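PDB 6CTH: concanavalin A-like lectin protein kinase family protein from Theobroma cacao, which probably phosphorylates proteins with ATP, as a lectin-type receptor-like kinase. Local coordinates for residues A125-L129 / H130-D134. Residues are numbered along the deposited sequence; the frame is centred on the assembly and turned at random.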
ATOM      1  N   ALA A 125      -8.274   3.858  -5.385  1.00 27.71           N
ATOM      2  CA  ALA A 125      -7.498   2.840  -6.103  1.00 27.65           C
ATOM      3  C   ALA A 125      -8.107   1.448  -5.984  1.00 27.29           C
ATOM      4  O   ALA A 125      -8.217   0.733  -6.960  1.00 26.53           O
ATOM      5  CB  ALA A 125      -6.051   2.841  -5.617  1.00 27.82           C
ATOM      6  N   LEU A 126      -8.446   1.065  -4.765  1.00 27.18           N
ATOM      7  CA  LEU A 126      -9.008  -0.240  -4.504  1.00 27.89           C
ATOM      8  C   LEU A 126     -10.359  -0.429  -5.189  1.00 27.37           C
ATOM      9  O   LEU A 126     -10.667  -1.497  -5.665  1.00 26.77           O
ATOM     10  CB  LEU A 126      -9.115  -0.472  -3.006  1.00 29.47           C
ATOM     11  CG  LEU A 126      -9.078  -1.918  -2.551  1.00 31.86           C
ATOM     12  CD1 LEU A 126      -8.047  -2.716  -3.320  1.00 32.93           C
ATOM     13  CD2 LEU A 126      -8.815  -2.002  -1.056  1.00 32.03           C
ATOM     14  N   LEU A 127     -11.170   0.614  -5.190  1.00 26.90           N
ATOM     15  CA  LEU A 127     -12.484   0.541  -5.859  1.00 27.28           C
ATOM     16  C   LEU A 127     -12.274   0.242  -7.338  1.00 26.51           C
ATOM     17  O   LEU A 127     -12.953  -0.590  -7.927  1.00 26.66           O
ATOM     18  CB  LEU A 127     -13.256   1.829  -5.689  1.00 27.62           C
ATOM     19  CG  LEU A 127     -14.631   1.885  -6.331  1.00 28.40           C
ATOM     20  CD1 LEU A 127     -15.561   0.858  -5.745  1.00 28.99           C
ATOM     21  CD2 LEU A 127     -15.245   3.290  -6.199  1.00 29.37           C
ATOM     22  N   TYR A 128     -11.329   0.948  -7.914  1.00 25.83           N
ATOM     23  CA  TYR A 128     -10.989   0.741  -9.339  1.00 25.68           C
ATOM     24  C   TYR A 128     -10.515  -0.693  -9.587  1.00 25.62           C
ATOM     25  O   TYR A 128     -10.964  -1.399 -10.513  1.00 25.33           O
ATOM     26  CB  TYR A 128      -9.996   1.770  -9.784  1.00 25.74           C
ATOM     27  CG  TYR A 128      -9.446   1.558 -11.201  1.00 25.70           C
ATOM     28  CD1 TYR A 128     -10.170   1.967 -12.291  1.00 25.75           C
ATOM     29  CD2 TYR A 128      -8.193   0.988 -11.436  1.00 25.82           C
ATOM     30  CE1 TYR A 128      -9.691   1.788 -13.593  1.00 25.51           C
ATOM     31  CE2 TYR A 128      -7.701   0.811 -12.718  1.00 26.04           C
ATOM     32  CZ  TYR A 128      -8.442   1.233 -13.802  1.00 25.70           C
ATOM     33  OH  TYR A 128      -7.919   1.029 -15.049  1.00 26.27           O
ATOM     34  N   LEU A 129      -9.612  -1.179  -8.722  1.00 25.45           N
ATOM     35  CA  LEU A 129      -9.151  -2.527  -8.844  1.00 25.70           C
ATOM     36  C   LEU A 129     -10.252  -3.562  -8.715  1.00 25.90           C
ATOM     37  O   LEU A 129     -10.334  -4.495  -9.527  1.00 26.07           O
ATOM     38  CB  LEU A 129      -8.009  -2.829  -7.811  1.00 25.64           C
ATOM     39  CG  LEU A 129      -6.681  -2.084  -7.970  1.00 25.73           C
ATOM     40  CD1 LEU A 129      -5.735  -2.457  -6.842  1.00 26.06           C
ATOM     41  CD2 LEU A 129      -6.058  -2.326  -9.333  1.00 25.88           C
ATOM     42  N   HIS A 130     -11.088  -3.430  -7.712  1.00 26.49           N
ATOM     43  CA  HIS A 130     -12.067  -4.475  -7.404  1.00 27.17           C
ATOM     44  C   HIS A 130     -13.265  -4.458  -8.331  1.00 28.38           C
ATOM     45  O   HIS A 130     -13.833  -5.531  -8.581  1.00 29.55           O
ATOM     46  CB  HIS A 130     -12.557  -4.386  -5.959  1.00 27.25           C
ATOM     47  CG  HIS A 130     -11.527  -4.825  -4.956  1.00 27.20           C
ATOM     48  ND1 HIS A 130     -11.734  -4.737  -3.582  1.00 27.24           N
ATOM     49  CD2 HIS A 130     -10.279  -5.306  -5.138  1.00 27.06           C
ATOM     50  CE1 HIS A 130     -10.652  -5.192  -2.969  1.00 27.27           C
ATOM     51  NE2 HIS A 130      -9.748  -5.543  -3.874  1.00 27.23           N
ATOM     52  N   GLU A 131     -13.640  -3.282  -8.825  1.00 28.71           N
ATOM     53  CA  GLU A 131     -14.976  -3.143  -9.430  1.00 29.09           C
ATOM     54  C   GLU A 131     -15.024  -2.484 -10.797  1.00 28.91           C
ATOM     55  O   GLU A 131     -16.103  -2.562 -11.396  1.00 29.75           O
ATOM     56  CB  GLU A 131     -15.854  -2.313  -8.511  1.00 29.87           C
ATOM     57  CG  GLU A 131     -16.070  -2.898  -7.116  1.00 31.31           C
ATOM     58  CD  GLU A 131     -16.657  -4.312  -7.114  1.00 33.76           C
ATOM     59  OE1 GLU A 131     -17.377  -4.678  -8.103  1.00 36.42           O
ATOM     60  OE2 GLU A 131     -16.391  -5.089  -6.129  1.00 35.54           O
ATOM     61  N   GLU A 132     -13.982  -1.790 -11.224  1.00 27.93           N
ATOM     62  CA  GLU A 132     -14.102  -0.932 -12.428  1.00 28.11           C
ATOM     63  C   GLU A 132     -13.472  -1.459 -13.683  1.00 28.32           C
ATOM     64  O   GLU A 132     -13.756  -0.896 -14.767  1.00 28.19           O
ATOM     65  CB  GLU A 132     -13.552   0.451 -12.141  1.00 28.13           C
ATOM     66  CG  GLU A 132     -14.308   1.195 -11.049  1.00 28.98           C
ATOM     67  CD  GLU A 132     -13.769   2.575 -10.805  1.00 29.46           C
ATOM     68  OE1 GLU A 132     -13.375   3.256 -11.757  1.00 31.39           O
ATOM     69  OE2 GLU A 132     -13.858   3.036  -9.669  1.00 31.47           O
ATOM     70  N   GLY A 133     -12.682  -2.532 -13.600  1.00 28.22           N
ATOM     71  CA  GLY A 133     -12.045  -3.143 -14.777  1.00 28.87           C
ATOM     72  C   GLY A 133     -12.838  -4.248 -15.417  1.00 29.05           C
ATOM     73  O   GLY A 133     -13.793  -4.766 -14.814  1.00 29.15           O
ATOM     74  N   ASP A 134     -12.366  -4.673 -16.583  1.00 30.41           N
ATOM     75  CA  ASP A 134     -12.901  -5.849 -17.280  1.00 32.07           C
ATOM     76  C   ASP A 134     -12.884  -7.102 -16.373  1.00 33.13           C
ATOM     77  O   ASP A 134     -13.833  -7.886 -16.357  1.00 33.81           O
ATOM     78  CB  ASP A 134     -12.118  -6.121 -18.596  1.00 32.92           C
ATOM     79  CG  ASP A 134     -12.358  -5.071 -19.707  1.00 32.88           C
ATOM     80  OD1 ASP A 134     -13.496  -4.558 -19.797  1.00 35.50           O
ATOM     81  OD2 ASP A 134     -11.401  -4.835 -20.509  1.00 33.77           O
TER
HETATM   82  O   HOH W   1     -11.207  -4.190 -11.934  1.00 31.52           O
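L126 sets CG anti to its own backbone nitrogen (chi1 -154°), while H130, one turn on, turns its ring back beside its nitrogen (chi1 -73°), and the two side chains meet. The leucine lies over one face of the imidazole, CD1 3.7 Å from the ring centroid in a CH-pi contact, displaced toward the CE1–NE2 side. NE2 is hydrogen-bonded to D199 of helix 196-212, so the ring is held by a polar bond at its rim and a methyl over its face. The backbone runs on in i-to-i+4 hydrogen bonds: H130 N to L126 O at 2.8 Å, then E131 N to L127 O at 2.9 Å and E132 N to Y128 O at 3.1 Å. These residues belong to the C-terminal part of helix 112-132, the long helix in the C-lobe of the kinase fold that corresponds to alpha-E and leads toward the catalytic loop. Around 130-132 the helix widens into a pi-type turn; the E132 donor sits above the Y128 carbonyl plane, and a water links L129 O (2.6 Å) to G133 N (2.8 Å). On another side of the helix E132 runs extended past CG and brings OE1 to the edge of the Y128 ring, 3.5 Å from CD1, with carboxylate and ring nearly perpendicular (86°). E132 OE2 rests 3.6 Å from L127 CG. The tyrosine hydroxyl bonds to R70 N, and E131 OE2 forms a salt bridge with K196.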